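Local coordinates for protein probable polyketide synthase 1 (Dictyostelium discoideum, PDB 2H84) that probably serves as a polyketide synthase, making only acylpyrones in vitro, and is represented here by its C-terminal type III polyketide synthase domain, at residues A[28-33]-A[58-63]; A[53-58]-A[201-206]; A[22-27]-A[64-69]; A[297-302]-A[324-329]. All coordinates share one frame; numbering follows the deposited sequence.

Interaction 1 (A[28-33]-A[58-63]); sequences ISQQSL and SQIKTR
Ile-28 and Arg-63 form an antiparallel hydrogen-bonded pair: Ile-28 N donates to Arg-63 O at 2.8 Å, and Arg-63 N donates back to Ile-28 O at 3.1 Å. The next pair, Ser-29 with Thr-62, is non-hydrogen-bonded, and here the CA-H of Thr-62 contacts Ile-28 O (CA to O 3.2 Å). A third backbone bond ties the start of helix 30-40 to segment 58-63, Gln-30 N to Lys-61 O at 2.9 Å. Ser-29 is the N-cap of that helix; its O receives both Leu-33 N and Ser-32 OG from one face.

Side-chain packing adds Gln-30 CG, which lies against Ile-60 CG2 at 3.3 Å; the bend at chi2 (-72°) then swings the amide to the edge of the Arg-63 guanidinium, the two planes 87° apart. Leu-33 brings CD1 obliquely to the same guanidinium, 3.3 Å from NH2. NH1 and NH2 of Arg-63 bond to Phe-206 O and Ser-203 O at the end of helix 197-205.

This two-stranded ribbon thus leads into helix 30-40, packs Gln-30, Leu-33 and Arg-63 on Phe-55 of helix 45-56, and joins helix 320-329 through backbone bonds of Lys-61 and Thr-62 with His-327.

Interaction 2 (A[53-58]-A[201-206]); sequences RIFEQS and VASSIF
The last turn of helix 45-56 meets the end of helix 197-205 with Phe-55 CA 5.5 Å from Ser-204 CA, and no hydrogen bond crosses between the two segments. Ser-204 CB sits over the centre of the Phe-55 ring in a CH-pi contact, 3.8 Å from the ring centroid and 13° off its normal. The ring tip also reaches the backbone, CZ lying 3.3 Å from Ser-203 O, which is oblique to the ring. The hydroxyl of Ser-204 turns back on its own helix: chi1 of 77° sets OG between the backbone N and carbonyl carbon, where it donates to a lone pair of Val-201 O at 2.6 Å. That oxygen also accepts Ser-204 N and Ile-205 N, so three donors grip it. With its polar side used in this way, Ser-204 OG can lie against a methyl, Ile-54 CG2 at 3.5 Å. Further along, Ile-54 CD1 touches Val-201 CG2 at 4.2 Å. Ser-203 OG bonds to Met-200 O.

It is a helix-end packing contact in the N-terminal half of a thiolase-fold synthase, probably near the active-site pocket: the side chain of Val-201 is about 11 Å from that of Cys-157, the predicted active-site residue, and about 4 Å from a bound hexaethylene glycol, probably from the crystallisation liquor.

Interaction 3 (A[22-27]-A[64-69]); sequences SVPGEP and HLVRDY
Val-23 lays its CG2 methyl over one face of the His-64 imidazole, 3.6 Å from the ring centroid and 16° off the normal. Pro-27 covers the opposite face: its CA lies 3.8 Å from the centroid, and the proline ring runs alongside the imidazole with CG 3.3 Å from His-64 CE1. A chi1 of -66°, placing CG opposite the carbonyl carbon, sends the imidazole into this slot. At the ring edge ND1 makes two weak hydrogen bonds, to Gly-25 O at 3.3 Å and to Pro-24 O at 3.5 Å. Pro-24 CB packs on Val-66 CG2 at 3.8 Å. The loop after strand 15-22 thus meets the loop after strand 62-63, in the N-terminal half of the domain. A water bridges them, donating to Glu-26 O at 2.7 Å and to Pro-24 O, and weakly accepting from Leu-65 N. The ring of Tyr-329 also meets the imidazole.

Replacing His-64 by an alanine would probably open a gap between Val-23 and Pro-27 and deprive the Gly-25 and Pro-24 carbonyls of their shared N-H.

Two carbonyl oxygens facing ND1 are consistent with a proton on that nitrogen. Both bonds are weak, and the CH-pi contacts on the two faces probably carry most of the contact.

Interaction 4 (A[297-302]-A[324-329]); sequences IHTGGK and DVYHAY
Thr-299 and Tyr-326 cross obliquely, the threonine methyl CG2 meeting the root of the tyrosine, CB, at 3.4 Å. With CG anti to the backbone N (chi1 176°), the Tyr-326 ring leaves its helix and runs along the backbone of 299-302. One ring edge receives Thr-299 O, 3.6 Å from CD2 and near the ring plane; farther out, Gly-301 CA approaches CE2 obliquely at 3.5 Å. The phenol oxygen ends beside the start of the next helix, where Lys-302 N gives it a weak, bent hydrogen bond (3.2 Å, 126° at the hydrogen). Its stronger partner is Ser-58 O. Val-325 adds CG1, 4.0 Å from Thr-299 CG2, so that methyl touches two successive residues of the helix. Thr-299 is the centre of an inverse gamma turn, and its OG1 bonds to Gly-330 O.

A leucine in place of Tyr-326 is likely to leave Ser-58 O and Lys-302 N without their phenol partner and to open a gap beside Gly-301.

The contact sets helix 320-329 against the turn that links strand 294-297 to helix 302-311, whose N-cap is Gly-301. Leu-305 of that helix also touches Tyr-326, while Ser-336 and Val-340 of helix 335-345 pack on Thr-299 and Val-325, respectively.

In the fold
Interactions 1 and 2, centres 9 Å apart, share Ser-58 and are joined by Arg-63, whose NH1 lies 2.6 Å from Phe-206 O. Interaction 1 is nested inside the chain loop closed by interaction 3, and Ile-28 CD1 packs on Asp-68 CG at 3.3 Å. Interaction 4, in the C-terminal part of the chalcone synthase domain, meets the other three: segment 58-63 runs between it and interactions 1 and 2, and Tyr-329 links it to interaction 3. It is also near the active site: Gly-300 is about 7 Å from the side chain of Cys-157. His-298 touches Cys-157 and Asn-331, consistent with the Cys-His-Asn triad of chalcone synthases. Hexaethylene glycol also lies about 4 Å from Gly-300.

Interaction 1 (A[28-33]-A[58-63])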
loop_
_atom_site.group_PDB
_atom_site.type_symbol
_atom_site.label_atom_id
_atom_site.label_comp_id
_atom_site.label_asym_id
_atom_site.label_seq_id
_atom_site.Cartn_x
_atom_site.Cartn_y
_atom_site.Cartn_z
ATOM N N ILE A 28 9.682 27.527 6.922
ATOM C CA ILE A 28 9.718 28.564 5.897
ATOM C C ILE A 28 8.500 29.467 6.094
ATOM O O ILE A 28 7.382 28.984 6.297
ATOM C CB ILE A 28 9.689 27.952 4.471
ATOM C CG1 ILE A 28 10.881 27.002 4.291
ATOM C CG2 ILE A 28 9.721 29.066 3.430
ATOM C CD1 ILE A 28 10.930 26.298 2.948
ATOM N N SER A 29 8.728 30.777 6.052
ATOM C CA SER A 29 7.664 31.760 6.227
ATOM C C SER A 29 6.616 31.649 5.136
ATOM O O SER A 29 6.957 31.561 3.958
ATOM C CB SER A 29 8.252 33.164 6.204
ATOM O OG SER A 29 7.219 34.119 6.294
ATOM N N GLN A 30 5.342 31.653 5.524
ATOM C CA GLN A 30 4.256 31.563 4.552
ATOM C C GLN A 30 4.198 32.849 3.753
ATOM O O GLN A 30 3.768 32.851 2.602
ATOM C CB GLN A 30 2.916 31.333 5.251
ATOM C CG GLN A 30 2.322 29.950 4.993
ATOM C CD GLN A 30 1.788 29.780 3.576
ATOM O OE1 GLN A 30 0.604 29.999 3.313
ATOM N NE2 GLN A 30 2.664 29.397 2.656
ATOM N N GLN A 31 4.645 33.939 4.372
ATOM C CA GLN A 31 4.640 35.230 3.718
ATOM C C GLN A 31 5.673 35.310 2.599
ATOM O O GLN A 31 5.377 35.816 1.515
ATOM C CB GLN A 31 4.881 36.334 4.739
ATOM C CG GLN A 31 3.766 37.354 4.778
ATOM C CD GLN A 31 4.265 38.755 4.518
ATOM O OE1 GLN A 31 4.904 39.014 3.499
ATOM N NE2 GLN A 31 3.976 39.671 5.435
ATOM N N SER A 32 6.881 34.812 2.853
ATOM C CA SER A 32 7.916 34.841 1.825
ATOM C C SER A 32 7.561 33.868 0.704
ATOM O O SER A 32 7.841 34.146 -0.461
ATOM C CB SER A 32 9.289 34.513 2.413
ATOM O OG SER A 32 9.219 33.349 3.201
ATOM N N LEU A 33 6.941 32.740 1.048
ATOM C CA LEU A 33 6.505 31.782 0.033
ATOM C C LEU A 33 5.404 32.481 -0.765
ATOM O O LEU A 33 5.317 32.345 -1.982
ATOM C CB LEU A 33 5.940 30.503 0.670
ATOM C CG LEU A 33 6.897 29.473 1.285
ATOM C CD1 LEU A 33 6.070 28.376 1.962
ATOM C CD2 LEU A 33 7.807 28.870 0.217
ATOM N N SER A 58 -5.056 31.841 3.612
ATOM C CA SER A 58 -4.767 30.440 3.924
ATOM C C SER A 58 -4.664 30.171 5.421
ATOM O O SER A 58 -4.880 29.044 5.868
ATOM C CB SER A 58 -3.456 30.003 3.258
ATOM O OG SER A 58 -2.333 30.580 3.895
ATOM N N GLN A 59 -4.315 31.205 6.184
ATOM C CA GLN A 59 -4.163 31.089 7.634
ATOM C C GLN A 59 -3.007 30.195 8.067
ATOM O O GLN A 59 -3.006 29.691 9.188
ATOM C CB GLN A 59 -5.442 30.562 8.269
ATOM C CG GLN A 59 -6.546 31.585 8.382
ATOM C CD GLN A 59 -7.857 30.962 8.808
ATOM O OE1 GLN A 59 -7.915 30.239 9.800
ATOM N NE2 GLN A 59 -8.920 31.238 8.058
ATOM N N ILE A 60 -2.037 29.986 7.184
ATOM C CA ILE A 60 -0.880 29.171 7.520
ATOM C C ILE A 60 0.280 30.118 7.768
ATOM O O ILE A 60 0.506 31.045 6.992
ATOM C CB ILE A 60 -0.523 28.203 6.385
ATOM C CG1 ILE A 60 -1.642 27.173 6.228
ATOM C CG2 ILE A 60 0.806 27.528 6.675
ATOM C CD1 ILE A 60 -1.401 26.151 5.150
ATOM N N LYS A 61 1.008 29.892 8.856
ATOM C CA LYS A 61 2.128 30.753 9.213
ATOM C C LYS A 61 3.449 30.256 8.657
ATOM O O LYS A 61 4.243 31.043 8.153
ATOM C CB LYS A 61 2.219 30.880 10.732
ATOM C CG LYS A 61 2.787 32.205 11.199
ATOM C CD LYS A 61 2.372 32.507 12.634
ATOM C CE LYS A 61 2.660 33.959 12.962
ATOM N NZ LYS A 61 2.449 34.287 14.382
ATOM N N THR A 62 3.678 28.948 8.752
ATOM C CA THR A 62 4.906 28.330 8.252
ATOM C C THR A 62 4.685 26.925 7.697
ATOM O O THR A 62 3.688 26.264 7.998
ATOM C CB THR A 62 5.987 28.209 9.358
ATOM O OG1 THR A 62 5.423 27.564 10.508
ATOM C CG2 THR A 62 6.519 29.567 9.747
ATOM N N ARG A 63 5.643 26.485 6.884
ATOM C CA ARG A 63 5.635 25.163 6.273
ATOM C C ARG A 63 7.078 24.713 6.078
ATOM O O ARG A 63 7.979 25.542 5.922
ATOM C CB ARG A 63 4.935 25.187 4.910
ATOM C CG ARG A 63 3.424 25.116 4.966
ATOM C CD ARG A 63 2.844 24.972 3.573
ATOM N NE ARG A 63 3.053 26.171 2.763
ATOM C CZ ARG A 63 3.044 26.185 1.432
ATOM N NH1 ARG A 63 2.841 25.066 0.751
ATOM N NH2 ARG A 63 3.232 27.317 0.778
#

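Interaction 2 (A[53-58]-A[201-206])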
loop_
_atom_site.group_PDB
_atom_site.type_symbol
_atom_site.label_atom_id
_atom_site.label_comp_id
_atom_site.label_asym_id
_atom_site.label_seq_id
_atom_site.Cartn_x
_atom_site.Cartn_y
_atom_site.Cartn_z
ATOM N N ARG A 53 -3.574 36.364 -2.953
ATOM C CA ARG A 53 -4.793 36.395 -2.152
ATOM C C ARG A 53 -4.976 35.083 -1.389
ATOM O O ARG A 53 -5.107 35.069 -0.160
ATOM C CB ARG A 53 -5.996 36.646 -3.070
ATOM C CG ARG A 53 -6.881 37.797 -2.643
ATOM C CD ARG A 53 -6.064 39.039 -2.450
ATOM N NE ARG A 53 -5.838 39.783 -3.677
ATOM C CZ ARG A 53 -4.835 40.647 -3.834
ATOM N NH1 ARG A 53 -3.967 40.872 -2.885
ATOM N NH2 ARG A 53 -4.696 41.342 -4.921
ATOM N N ILE A 54 -4.980 33.986 -2.141
ATOM C CA ILE A 54 -5.133 32.641 -1.592
ATOM C C ILE A 54 -4.178 32.384 -0.430
ATOM O O ILE A 54 -4.581 31.827 0.585
ATOM C CB ILE A 54 -4.907 31.584 -2.693
ATOM C CG1 ILE A 54 -6.127 31.532 -3.604
ATOM C CG2 ILE A 54 -4.621 30.229 -2.084
ATOM C CD1 ILE A 54 -5.937 30.666 -4.821
ATOM N N PHE A 55 -2.918 32.781 -0.581
ATOM C CA PHE A 55 -1.949 32.592 0.489
ATOM C C PHE A 55 -2.400 33.334 1.730
ATOM O O PHE A 55 -2.505 32.755 2.810
ATOM C CB PHE A 55 -0.566 33.092 0.068
ATOM C CG PHE A 55 0.241 32.071 -0.676
ATOM C CD1 PHE A 55 -0.142 31.657 -1.942
ATOM C CD2 PHE A 55 1.338 31.460 -0.075
ATOM C CE1 PHE A 55 0.566 30.660 -2.604
ATOM C CE2 PHE A 55 2.054 30.461 -0.730
ATOM C CZ PHE A 55 1.662 30.055 -1.990
ATOM N N GLU A 56 -2.669 34.623 1.564
ATOM C CA GLU A 56 -3.121 35.456 2.665
ATOM C C GLU A 56 -4.275 34.789 3.406
ATOM O O GLU A 56 -4.200 34.585 4.619
ATOM C CB GLU A 56 -3.547 36.826 2.136
ATOM C CG GLU A 56 -2.395 37.809 1.965
ATOM C CD GLU A 56 -2.628 38.804 0.833
ATOM O OE1 GLU A 56 -3.800 39.180 0.580
ATOM O OE2 GLU A 56 -1.632 39.221 0.199
ATOM N N GLN A 57 -5.331 34.430 2.679
ATOM C CA GLN A 57 -6.482 33.792 3.311
ATOM C C GLN A 57 -6.292 32.327 3.671
ATOM O O GLN A 57 -7.257 31.652 4.027
ATOM C CB GLN A 57 -7.740 33.927 2.442
ATOM C CG GLN A 57 -8.677 35.037 2.928
ATOM C CD GLN A 57 -8.883 34.993 4.447
ATOM O OE1 GLN A 57 -9.804 34.350 4.954
ATOM N NE2 GLN A 57 -8.012 35.671 5.173
ATOM N N SER A 58 -5.056 31.841 3.612
ATOM C CA SER A 58 -4.767 30.440 3.924
ATOM C C SER A 58 -4.664 30.171 5.421
ATOM O O SER A 58 -4.880 29.044 5.868
ATOM C CB SER A 58 -3.456 30.003 3.258
ATOM O OG SER A 58 -2.333 30.580 3.895
ATOM N N VAL A 201 -4.222 26.859 -4.689
ATOM C CA VAL A 201 -4.508 26.448 -3.315
ATOM C C VAL A 201 -3.483 25.428 -2.832
ATOM O O VAL A 201 -2.839 25.605 -1.788
ATOM C CB VAL A 201 -5.912 25.788 -3.177
ATOM C CG1 VAL A 201 -6.154 25.403 -1.722
ATOM C CG2 VAL A 201 -6.997 26.726 -3.678
ATOM N N ALA A 202 -3.346 24.358 -3.611
ATOM C CA ALA A 202 -2.431 23.278 -3.282
ATOM C C ALA A 202 -1.039 23.820 -3.008
ATOM O O ALA A 202 -0.343 23.342 -2.116
ATOM C CB ALA A 202 -2.396 22.266 -4.417
ATOM N N SER A 203 -0.642 24.835 -3.762
ATOM C CA SER A 203 0.679 25.420 -3.577
ATOM C C SER A 203 0.721 26.294 -2.334
ATOM O O SER A 203 1.790 26.744 -1.924
ATOM C CB SER A 203 1.080 26.265 -4.791
ATOM O OG SER A 203 0.350 27.482 -4.842
ATOM N N SER A 204 -0.440 26.537 -1.731
ATOM C CA SER A 204 -0.479 27.372 -0.541
ATOM C C SER A 204 -0.638 26.588 0.759
ATOM O O SER A 204 -0.268 27.086 1.823
ATOM C CB SER A 204 -1.612 28.395 -0.644
ATOM O OG SER A 204 -2.858 27.784 -0.376
ATOM N N ILE A 205 -1.158 25.363 0.681
ATOM C CA ILE A 205 -1.382 24.577 1.894
ATOM C C ILE A 205 -0.570 23.307 2.145
ATOM O O ILE A 205 -0.390 22.909 3.305
ATOM C CB ILE A 205 -2.845 24.181 2.004
ATOM C CG1 ILE A 205 -3.212 23.245 0.850
ATOM C CG2 ILE A 205 -3.707 25.423 1.968
ATOM C CD1 ILE A 205 -4.617 22.667 0.952
ATOM N N PHE A 206 -0.085 22.664 1.085
ATOM C CA PHE A 206 0.678 21.420 1.247
ATOM C C PHE A 206 2.124 21.613 1.666
ATOM O O PHE A 206 2.783 22.554 1.248
ATOM C CB PHE A 206 0.639 20.583 -0.039
ATOM C CG PHE A 206 -0.729 20.045 -0.382
ATOM C CD1 PHE A 206 -1.366 19.127 0.453
ATOM C CD2 PHE A 206 -1.380 20.460 -1.544
ATOM C CE1 PHE A 206 -2.629 18.621 0.134
ATOM C CE2 PHE A 206 -2.644 19.965 -1.880
ATOM C CZ PHE A 206 -3.272 19.045 -1.035
#

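Interaction 3 (A[22-27]-A[64-69])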
loop_
_atom_site.group_PDB
_atom_site.type_symbol
_atom_site.label_atom_id
_atom_site.label_comp_id
_atom_site.label_asym_id
_atom_site.label_seq_id
_atom_site.Cartn_x
_atom_site.Cartn_y
_atom_site.Cartn_z
ATOM N N SER A 22 9.365 14.390 12.170
ATOM C CA SER A 22 10.585 14.785 11.484
ATOM C C SER A 22 10.208 15.611 10.265
ATOM O O SER A 22 9.333 15.224 9.501
ATOM C CB SER A 22 11.367 13.544 11.057
ATOM O OG SER A 22 12.482 13.905 10.269
ATOM N N VAL A 23 10.854 16.756 10.085
ATOM C CA VAL A 23 10.534 17.598 8.942
ATOM C C VAL A 23 11.787 18.094 8.246
ATOM O O VAL A 23 12.850 18.191 8.853
ATOM C CB VAL A 23 9.675 18.827 9.361
ATOM C CG1 VAL A 23 8.318 18.369 9.815
ATOM C CG2 VAL A 23 10.371 19.613 10.465
ATOM N N PRO A 24 11.679 18.410 6.954
ATOM C CA PRO A 24 12.828 18.900 6.201
ATOM C C PRO A 24 13.147 20.355 6.507
ATOM O O PRO A 24 12.265 21.212 6.466
ATOM C CB PRO A 24 12.402 18.692 4.760
ATOM C CG PRO A 24 10.951 18.874 4.819
ATOM C CD PRO A 24 10.528 18.183 6.072
ATOM N N GLY A 25 14.413 20.611 6.833
ATOM C CA GLY A 25 14.884 21.955 7.117
ATOM C C GLY A 25 14.174 22.744 8.199
ATOM O O GLY A 25 13.562 22.177 9.113
ATOM N N GLU A 26 14.274 24.067 8.082
ATOM C CA GLU A 26 13.662 25.003 9.024
ATOM C C GLU A 26 12.284 25.475 8.556
ATOM O O GLU A 26 11.912 25.299 7.398
ATOM C CB GLU A 26 14.569 26.220 9.209
ATOM C CG GLU A 26 15.901 25.927 9.858
ATOM C CD GLU A 26 15.746 25.503 11.294
ATOM O OE1 GLU A 26 15.274 24.372 11.538
ATOM O OE2 GLU A 26 16.084 26.305 12.186
ATOM N N PRO A 27 11.507 26.086 9.459
ATOM C CA PRO A 27 10.175 26.568 9.091
ATOM C C PRO A 27 10.297 27.695 8.088
ATOM O O PRO A 27 10.950 28.702 8.365
ATOM C CB PRO A 27 9.602 27.059 10.417
ATOM C CG PRO A 27 10.298 26.215 11.425
ATOM C CD PRO A 27 11.716 26.198 10.911
ATOM N N HIS A 64 7.294 23.400 6.109
ATOM C CA HIS A 64 8.622 22.831 5.891
ATOM C C HIS A 64 8.585 22.198 4.502
ATOM O O HIS A 64 7.695 21.404 4.191
ATOM C CB HIS A 64 8.928 21.794 6.967
ATOM C CG HIS A 64 9.060 22.382 8.334
ATOM N ND1 HIS A 64 10.279 22.706 8.892
ATOM C CD2 HIS A 64 8.124 22.746 9.241
ATOM C CE1 HIS A 64 10.087 23.245 10.082
ATOM N NE2 HIS A 64 8.788 23.282 10.318
ATOM N N LEU A 65 9.546 22.553 3.660
ATOM C CA LEU A 65 9.543 22.043 2.299
ATOM C C LEU A 65 10.888 21.539 1.815
ATOM O O LEU A 65 11.897 22.216 1.977
ATOM C CB LEU A 65 9.070 23.145 1.347
ATOM C CG LEU A 65 7.835 23.955 1.732
ATOM C CD1 LEU A 65 7.729 25.146 0.815
ATOM C CD2 LEU A 65 6.602 23.100 1.651
ATOM N N VAL A 66 10.893 20.355 1.208
ATOM C CA VAL A 66 12.114 19.789 0.668
ATOM C C VAL A 66 12.520 20.742 -0.452
ATOM O O VAL A 66 13.705 20.936 -0.708
ATOM C CB VAL A 66 11.873 18.366 0.108
ATOM C CG1 VAL A 66 13.084 17.888 -0.683
ATOM C CG2 VAL A 66 11.601 17.408 1.247
ATOM N N ARG A 67 11.531 21.339 -1.116
ATOM C CA ARG A 67 11.808 22.301 -2.179
ATOM C C ARG A 67 11.381 23.684 -1.714
ATOM O O ARG A 67 10.203 24.013 -1.718
ATOM C CB ARG A 67 11.065 21.951 -3.469
ATOM C CG ARG A 67 11.312 22.955 -4.600
ATOM C CD ARG A 67 10.790 22.455 -5.934
ATOM N NE ARG A 67 10.939 23.458 -6.984
ATOM C CZ ARG A 67 11.366 23.180 -8.212
ATOM N NH1 ARG A 67 11.684 21.937 -8.529
ATOM N NH2 ARG A 67 11.486 24.128 -9.130
ATOM N N ASP A 68 12.352 24.490 -1.309
ATOM C CA ASP A 68 12.089 25.835 -0.826
ATOM C C ASP A 68 11.927 26.769 -2.013
ATOM O O ASP A 68 12.901 27.265 -2.567
ATOM C CB ASP A 68 13.246 26.298 0.071
ATOM C CG ASP A 68 12.992 27.651 0.713
ATOM O OD1 ASP A 68 13.775 28.070 1.588
ATOM O OD2 ASP A 68 12.016 28.317 0.342
ATOM N N TYR A 69 10.681 27.013 -2.390
ATOM C CA TYR A 69 10.396 27.864 -3.522
ATOM C C TYR A 69 10.885 29.305 -3.418
ATOM O O TYR A 69 10.925 30.016 -4.419
ATOM C CB TYR A 69 8.896 27.827 -3.824
ATOM C CG TYR A 69 8.463 26.512 -4.434
ATOM C CD1 TYR A 69 8.255 25.385 -3.642
ATOM C CD2 TYR A 69 8.326 26.379 -5.817
ATOM C CE1 TYR A 69 7.929 24.162 -4.215
ATOM C CE2 TYR A 69 8.001 25.167 -6.395
ATOM C CZ TYR A 69 7.805 24.062 -5.595
ATOM O OH TYR A 69 7.498 22.857 -6.183
HETATM O O HOH W 1 12.243 23.967 5.097
#

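Interaction 4 (A[297-302]-A[324-329])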
loop_
_atom_site.group_PDB
_atom_site.type_symbol
_atom_site.label_atom_id
_atom_site.label_comp_id
_atom_site.label_asym_id
_atom_site.label_seq_id
_atom_site.Cartn_x
_atom_site.Cartn_y
_atom_site.Cartn_z
ATOM N N ILE A 297 -7.982 16.712 14.323
ATOM C CA ILE A 297 -8.320 16.634 12.915
ATOM C C ILE A 297 -7.146 16.822 11.976
ATOM O O ILE A 297 -6.267 17.651 12.209
ATOM C CB ILE A 297 -9.377 17.698 12.560
ATOM C CG1 ILE A 297 -10.541 17.628 13.553
ATOM C CG2 ILE A 297 -9.874 17.486 11.125
ATOM C CD1 ILE A 297 -11.595 18.699 13.336
ATOM N N HIS A 298 -7.151 16.034 10.906
ATOM C CA HIS A 298 -6.139 16.110 9.862
ATOM C C HIS A 298 -6.161 17.549 9.354
ATOM O O HIS A 298 -7.195 18.034 8.899
ATOM C CB HIS A 298 -6.503 15.149 8.725
ATOM C CG HIS A 298 -5.892 15.514 7.411
ATOM N ND1 HIS A 298 -4.532 15.543 7.212
ATOM C CD2 HIS A 298 -6.458 15.887 6.238
ATOM C CE1 HIS A 298 -4.284 15.922 5.971
ATOM N NE2 HIS A 298 -5.435 16.137 5.359
ATOM N N THR A 299 -5.031 18.235 9.448
ATOM C CA THR A 299 -4.953 19.621 9.009
ATOM C C THR A 299 -4.978 19.811 7.488
ATOM O O THR A 299 -4.007 20.283 6.890
ATOM C CB THR A 299 -3.690 20.291 9.561
ATOM O OG1 THR A 299 -2.532 19.563 9.144
ATOM C CG2 THR A 299 -3.727 20.279 11.060
ATOM N N GLY A 300 -6.099 19.463 6.867
ATOM C CA GLY A 300 -6.217 19.582 5.422
ATOM C C GLY A 300 -6.275 20.988 4.843
ATOM O O GLY A 300 -5.752 21.234 3.745
ATOM N N GLY A 301 -6.926 21.901 5.564
ATOM C CA GLY A 301 -7.052 23.273 5.100
ATOM C C GLY A 301 -7.978 24.053 6.007
ATOM O O GLY A 301 -8.719 23.442 6.763
ATOM N N LYS A 302 -7.937 25.385 5.951
ATOM C CA LYS A 302 -8.787 26.211 6.808
ATOM C C LYS A 302 -10.292 26.056 6.554
ATOM O O LYS A 302 -11.079 25.961 7.501
ATOM C CB LYS A 302 -8.387 27.687 6.692
ATOM C CG LYS A 302 -8.230 28.209 5.273
ATOM C CD LYS A 302 -9.412 29.059 4.836
ATOM C CE LYS A 302 -9.213 29.572 3.406
ATOM N NZ LYS A 302 -9.073 28.473 2.389
ATOM N N ASP A 324 -2.861 24.478 15.865
ATOM C CA ASP A 324 -1.473 24.847 16.118
ATOM C C ASP A 324 -0.658 24.151 15.033
ATOM O O ASP A 324 0.195 24.767 14.391
ATOM C CB ASP A 324 -1.012 24.355 17.491
ATOM C CG ASP A 324 -1.668 25.100 18.639
ATOM O OD1 ASP A 324 -1.936 26.316 18.500
ATOM O OD2 ASP A 324 -1.895 24.465 19.692
ATOM N N VAL A 325 -0.944 22.863 14.835
ATOM C CA VAL A 325 -0.264 22.059 13.826
ATOM C C VAL A 325 -0.470 22.651 12.438
ATOM O O VAL A 325 0.484 22.825 11.682
ATOM C CB VAL A 325 -0.796 20.628 13.809
ATOM C CG1 VAL A 325 -0.134 19.842 12.698
ATOM C CG2 VAL A 325 -0.550 19.978 15.146
ATOM N N TYR A 326 -1.717 22.968 12.101
ATOM C CA TYR A 326 -2.010 23.536 10.794
ATOM C C TYR A 326 -1.312 24.876 10.568
ATOM O O TYR A 326 -0.799 25.127 9.478
ATOM C CB TYR A 326 -3.529 23.677 10.595
ATOM C CG TYR A 326 -3.927 24.347 9.288
ATOM C CD1 TYR A 326 -4.342 25.682 9.264
ATOM C CD2 TYR A 326 -3.848 23.656 8.070
ATOM C CE1 TYR A 326 -4.667 26.322 8.062
ATOM C CE2 TYR A 326 -4.168 24.284 6.854
ATOM C CZ TYR A 326 -4.578 25.620 6.857
ATOM O OH TYR A 326 -4.890 26.246 5.669
ATOM N N HIS A 327 -1.271 25.729 11.590
ATOM C CA HIS A 327 -0.630 27.035 11.442
ATOM C C HIS A 327 0.864 26.942 11.181
ATOM O O HIS A 327 1.412 27.735 10.414
ATOM C CB HIS A 327 -0.845 27.909 12.683
ATOM C CG HIS A 327 -2.255 28.378 12.859
ATOM N ND1 HIS A 327 -3.047 28.777 11.806
ATOM C CD2 HIS A 327 -3.006 28.538 13.976
ATOM C CE1 HIS A 327 -4.227 29.162 12.264
ATOM N NE2 HIS A 327 -4.225 29.026 13.577
ATOM N N ALA A 328 1.513 25.962 11.809
ATOM C CA ALA A 328 2.959 25.783 11.696
ATOM C C ALA A 328 3.480 24.750 10.695
ATOM O O ALA A 328 4.686 24.677 10.460
ATOM C CB ALA A 328 3.520 25.478 13.072
ATOM N N TYR A 329 2.595 23.953 10.107
ATOM C CA TYR A 329 3.035 22.932 9.160
ATOM C C TYR A 329 2.191 22.845 7.900
ATOM O O TYR A 329 2.675 22.404 6.850
ATOM C CB TYR A 329 3.029 21.554 9.830
ATOM C CG TYR A 329 3.964 21.429 11.003
ATOM C CD1 TYR A 329 5.339 21.350 10.811
ATOM C CD2 TYR A 329 3.474 21.407 12.307
ATOM C CE1 TYR A 329 6.202 21.251 11.888
ATOM C CE2 TYR A 329 4.327 21.310 13.391
ATOM C CZ TYR A 329 5.691 21.234 13.178
ATOM O OH TYR A 329 6.548 21.156 14.251
#